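PDB 3KDR: HK97 Family Phage Portal Protein from Corynebacterium diphtheriae, which probably forms the twelve-subunit portal ring of a phage related to HK97, the channel through which DNA enters and leaves the capsid. Local coordinates for residues S28-R33 with F61-L65; V228-F232 with R250-L254. All coordinates share one frame; numbering follows the deposited sequence.

Contact 1. Residues S28-R33 with F61-L65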
# COMPACT_ATOMS: atom_id res chain seq x y z
N SER C 28 -2.49 -11.32 37.86
CA SER C 28 -2.67 -12.05 39.10
C SER C 28 -2.33 -13.51 39.08
O SER C 28 -1.96 -14.04 40.08
CB SER C 28 -4.10 -11.93 39.54
OG SER C 28 -4.39 -10.59 39.86
N THR C 29 -2.49 -14.20 37.96
CA THR C 29 -2.24 -15.63 37.93
C THR C 29 -0.76 -15.88 37.83
O THR C 29 -0.23 -16.89 38.32
CB THR C 29 -2.94 -16.30 36.79
OG1 THR C 29 -2.49 -15.70 35.57
CG2 THR C 29 -4.45 -16.06 36.92
N THR C 30 -0.06 -14.96 37.20
CA THR C 30 1.37 -15.12 37.13
C THR C 30 1.97 -15.00 38.50
O THR C 30 2.75 -15.81 38.90
CB THR C 30 1.93 -14.09 36.19
OG1 THR C 30 1.23 -14.23 34.95
CG2 THR C 30 3.40 -14.27 35.97
N VAL C 31 1.56 -13.98 39.23
CA VAL C 31 2.00 -13.79 40.58
C VAL C 31 1.72 -15.04 41.33
O VAL C 31 2.64 -15.63 41.88
CB VAL C 31 1.30 -12.63 41.29
CG1 VAL C 31 1.65 -12.65 42.72
CG2 VAL C 31 1.70 -11.31 40.65
N ALA C 32 0.46 -15.47 41.33
CA ALA C 32 0.06 -16.69 42.04
C ALA C 32 0.89 -17.89 41.66
O ALA C 32 1.21 -18.66 42.51
CB ALA C 32 -1.38 -17.00 41.84
N ARG C 33 1.31 -18.04 40.43
CA ARG C 33 2.02 -19.25 40.06
C ARG C 33 3.48 -19.20 40.43
O ARG C 33 4.19 -20.19 40.36
CB ARG C 33 1.92 -19.47 38.57
CG ARG C 33 0.55 -19.77 38.13
CD ARG C 33 0.51 -20.00 36.66
NE ARG C 33 1.64 -20.82 36.27
CZ ARG C 33 2.19 -20.80 35.07
NH1 ARG C 33 1.69 -20.03 34.08
NH2 ARG C 33 3.24 -21.60 34.82
N PHE C 61 -1.88 -20.96 46.62
CA PHE C 61 -2.10 -20.39 45.30
C PHE C 61 -3.25 -19.42 45.36
O PHE C 61 -3.14 -18.29 44.90
CB PHE C 61 -2.42 -21.50 44.28
CG PHE C 61 -2.85 -21.00 42.92
CD1 PHE C 61 -1.91 -20.67 41.96
CD2 PHE C 61 -4.20 -20.88 42.60
CE1 PHE C 61 -2.31 -20.24 40.72
CE2 PHE C 61 -4.59 -20.43 41.34
CZ PHE C 61 -3.64 -20.12 40.42
N HIS C 62 -4.37 -19.82 45.92
CA HIS C 62 -5.48 -18.88 45.97
C HIS C 62 -5.18 -17.73 46.92
O HIS C 62 -5.64 -16.61 46.74
CB HIS C 62 -6.81 -19.61 46.25
CG HIS C 62 -7.12 -20.72 45.25
ND1 HIS C 62 -7.76 -20.50 44.03
CD2 HIS C 62 -6.85 -22.06 45.28
CE1 HIS C 62 -7.89 -21.65 43.39
NE2 HIS C 62 -7.34 -22.61 44.12
N ARG C 63 -4.31 -17.94 47.89
CA ARG C 63 -4.00 -16.87 48.81
C ARG C 63 -3.27 -15.80 48.05
O ARG C 63 -3.52 -14.65 48.23
CB ARG C 63 -3.17 -17.42 49.97
CG ARG C 63 -2.57 -16.32 50.83
CD ARG C 63 -1.56 -16.81 51.86
NE ARG C 63 -0.42 -17.48 51.27
CZ ARG C 63 0.40 -18.30 51.94
NH1 ARG C 63 0.23 -18.53 53.23
NH2 ARG C 63 1.40 -18.89 51.32
N MSE C 64 -2.35 -16.20 47.20
CA MSE C 64 -1.59 -15.21 46.52
C MSE C 64 -2.44 -14.57 45.47
O MSE C 64 -2.34 -13.40 45.21
CB MSE C 64 -0.35 -15.84 45.87
CG MSE C 64 0.72 -14.81 45.44
SE MSE C 64 1.14 -13.52 46.82
CE MSE C 64 2.50 -14.54 47.74
N LEU C 65 -3.29 -15.36 44.86
CA LEU C 65 -4.09 -14.88 43.79
C LEU C 65 -5.02 -13.78 44.30
O LEU C 65 -5.16 -12.71 43.68
CB LEU C 65 -4.91 -16.03 43.23
CG LEU C 65 -5.86 -15.71 42.09
CD1 LEU C 65 -5.08 -15.31 40.96
CD2 LEU C 65 -6.71 -16.87 41.75

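Contact 2. Residues V228-F232 with R250-L254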
# COMPACT_ATOMS: atom_id res chain seq x y z
N VAL C 228 -0.09 -3.34 31.58
CA VAL C 228 0.19 -4.42 30.68
C VAL C 228 0.27 -3.81 29.31
O VAL C 228 -0.31 -2.79 29.09
CB VAL C 228 -0.90 -5.49 30.75
CG1 VAL C 228 -0.65 -6.50 29.69
CG2 VAL C 228 -0.86 -6.21 32.07
N PRO C 229 1.04 -4.40 28.40
CA PRO C 229 1.05 -3.84 27.06
C PRO C 229 -0.18 -4.22 26.34
O PRO C 229 -0.65 -5.31 26.52
CB PRO C 229 2.24 -4.53 26.42
CG PRO C 229 3.12 -4.79 27.48
CD PRO C 229 2.21 -5.26 28.58
N ALA C 230 -0.66 -3.35 25.49
CA ALA C 230 -1.90 -3.58 24.77
C ALA C 230 -1.87 -4.83 23.87
O ALA C 230 -2.85 -5.55 23.76
CB ALA C 230 -2.23 -2.39 24.00
N ALA C 231 -0.75 -5.11 23.22
CA ALA C 231 -0.65 -6.33 22.40
C ALA C 231 -0.84 -7.57 23.24
O ALA C 231 -1.25 -8.62 22.73
CB ALA C 231 0.68 -6.41 21.67
N PHE C 232 -0.53 -7.47 24.53
CA PHE C 232 -0.82 -8.54 25.45
C PHE C 232 -2.29 -8.81 25.64
O PHE C 232 -2.65 -9.94 25.84
CB PHE C 232 -0.13 -8.32 26.79
CG PHE C 232 1.26 -8.80 26.78
CD1 PHE C 232 2.20 -8.23 25.90
CD2 PHE C 232 1.63 -9.89 27.49
CE1 PHE C 232 3.51 -8.71 25.81
CE2 PHE C 232 2.93 -10.37 27.41
CZ PHE C 232 3.86 -9.77 26.58
N ARG C 250 7.64 -13.52 25.73
CA ARG C 250 6.44 -12.89 26.17
C ARG C 250 6.35 -12.93 27.68
O ARG C 250 5.97 -11.95 28.30
CB ARG C 250 5.21 -13.57 25.58
CG ARG C 250 5.22 -13.64 24.06
CD ARG C 250 3.87 -13.35 23.41
NE ARG C 250 2.74 -13.82 24.22
CZ ARG C 250 1.52 -13.26 24.26
NH1 ARG C 250 0.58 -13.77 25.05
NH2 ARG C 250 1.22 -12.17 23.54
N MSE C 251 6.71 -14.05 28.28
CA MSE C 251 6.67 -14.15 29.72
C MSE C 251 7.69 -13.18 30.37
O MSE C 251 7.36 -12.54 31.38
CB MSE C 251 6.86 -15.61 30.17
CG MSE C 251 6.65 -15.90 31.64
SE MSE C 251 5.00 -15.26 32.36
CE MSE C 251 3.91 -16.81 32.06
N ILE C 252 8.88 -13.03 29.81
CA ILE C 252 9.84 -12.14 30.42
C ILE C 252 9.33 -10.71 30.38
O ILE C 252 9.41 -9.94 31.36
CB ILE C 252 11.20 -12.26 29.74
CG1 ILE C 252 11.88 -13.57 30.14
CG2 ILE C 252 12.08 -11.13 30.12
CD1 ILE C 252 12.76 -14.19 29.06
N GLU C 253 8.78 -10.34 29.26
CA GLU C 253 8.24 -9.03 29.09
C GLU C 253 7.15 -8.77 30.09
O GLU C 253 7.04 -7.70 30.69
CB GLU C 253 7.65 -9.00 27.71
CG GLU C 253 6.90 -7.79 27.40
CD GLU C 253 7.80 -6.56 27.34
OE1 GLU C 253 8.97 -6.70 26.82
OE2 GLU C 253 7.30 -5.46 27.77
N LEU C 254 6.26 -9.75 30.25
CA LEU C 254 5.12 -9.55 31.13
C LEU C 254 5.61 -9.38 32.56
O LEU C 254 5.25 -8.47 33.28
CB LEU C 254 4.19 -10.74 31.03
CG LEU C 254 2.93 -10.63 31.87
CD1 LEU C 254 2.12 -9.47 31.49
CD2 LEU C 254 2.13 -11.87 31.70

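Contact 1. Residues S28-R33 with F61-L65
Ser28 O accepts the helical bond from Ala32 N at 3.1 Å, and Leu65 CD1 of the facing helix merely packs against that carbonyl, 3.5 Å from Ser28 O. The methyl gets there because Leu65 holds CG anti to its backbone N (chi1 178°), which sends the side chain across to helix 18-33; the same CD1 also lies against Ser28 CB. One turn on, Ala32 is the central small residue. Ala32 CA is 4.9 Å from Leu65 CA, and Ala32 CB lies 3.6 Å from Phe61 CE1 and 3.9 Å from Leu65 CB. The Phe61 ring meets Arg33 differently, taking the aliphatic CG at its edge, near the ring plane, 3.9 Å from CE1. On the flank beyond Ala32, Val31 and Met64, a selenomethionine, cross nearly at right angles; the Met64 chain bends at chi2 and chi3, carrying its end away, and CG is its atom nearest Val31, 3.6 Å from Val31 CG1. These carbon contacts make the packing apolar, with 329 Å² buried over both sides. The segment axes pass within 8.0 Å at 137°, an oblique crossing nearer antiparallel than parallel. Ser28 OG is hydrogen-bonded to Asp69 OD1, farther along helix 60-74, whereas Thr29 OG1 turns back to Asn25 O. Helix 247-270 lies against the Val31 and Met64 flank through Val259 and Ile266, while Ser264 and Ile125 of the second subunit pack on Phe61 and Leu65.

Contact 2. Residues V228-F232 with R250-L254
Phe232 lies between two differently oriented groups of helix 247-270. Over one face is the guanidinium of Arg250, its CZ 4.8 Å from the ring centroid and 19° off the normal, a cation-pi geometry. The two flat groups lie face to face and nearly parallel, with Phe232 CE2 over a face of the guanidinium. Bends at chi2 and chi3 fold the arginine chain over in this way. Arg250 of this chain also has a cation-pi contact with Phe257 of the second subunit. The backbone of the same residue meets the Phe232 ring quite otherwise: Arg250 O is near the ring plane at the edge, 3.5 Å from Phe232 CZ, although it already accepts the helical bond from Leu254 N (3.0 Å). On the other side of the ring plane from the guanidinium, two methylenes approach obliquely, Glu253 CG at 3.7 Å from Phe232 CZ and Leu254 CB at 3.9 Å from Phe232 CE2.

Phe232 belongs to a 3-10 turn, with a weak bond from Phe232 N to Pro229 O, in the connection from helix 208-225 to helix 247-270. By its place after the stem-like helix this connection probably corresponds to the tunnel loop region of portal proteins. The carboxylate of Glu253 is set 50° to the ring plane. Its OE2 forms a salt bridge with Arg250 NH1 of the third subunit. Val228 CG1 reaches Leu254 CD1 at 4.4 Å, and Leu26 of helix 18-33 packs on Leu254 as well.

The centres of contact 1 and contact 2 are about 17 Å apart, yet the two meet directly through Thr30, whose CB is directed away from 61-65. Thr30 CG2 is 4.1 Å from the selenium, SE, of Met251, and Thr30 OG1 packs 4.1 Å from Leu254 CD2. Helix 18-33 thus meets helix 60-74 in contact 1 and helix 247-270 through Thr30, and helix 247-270 is shared by the surroundings of both contacts. The contacts follow one another along the chain, 28-33 with 61-65 closing before 228-232 begins. Both also touch the second subunit, and contact 2 reaches the third as well, so this helical layer contributes to interfaces of the twelve-chain assembly.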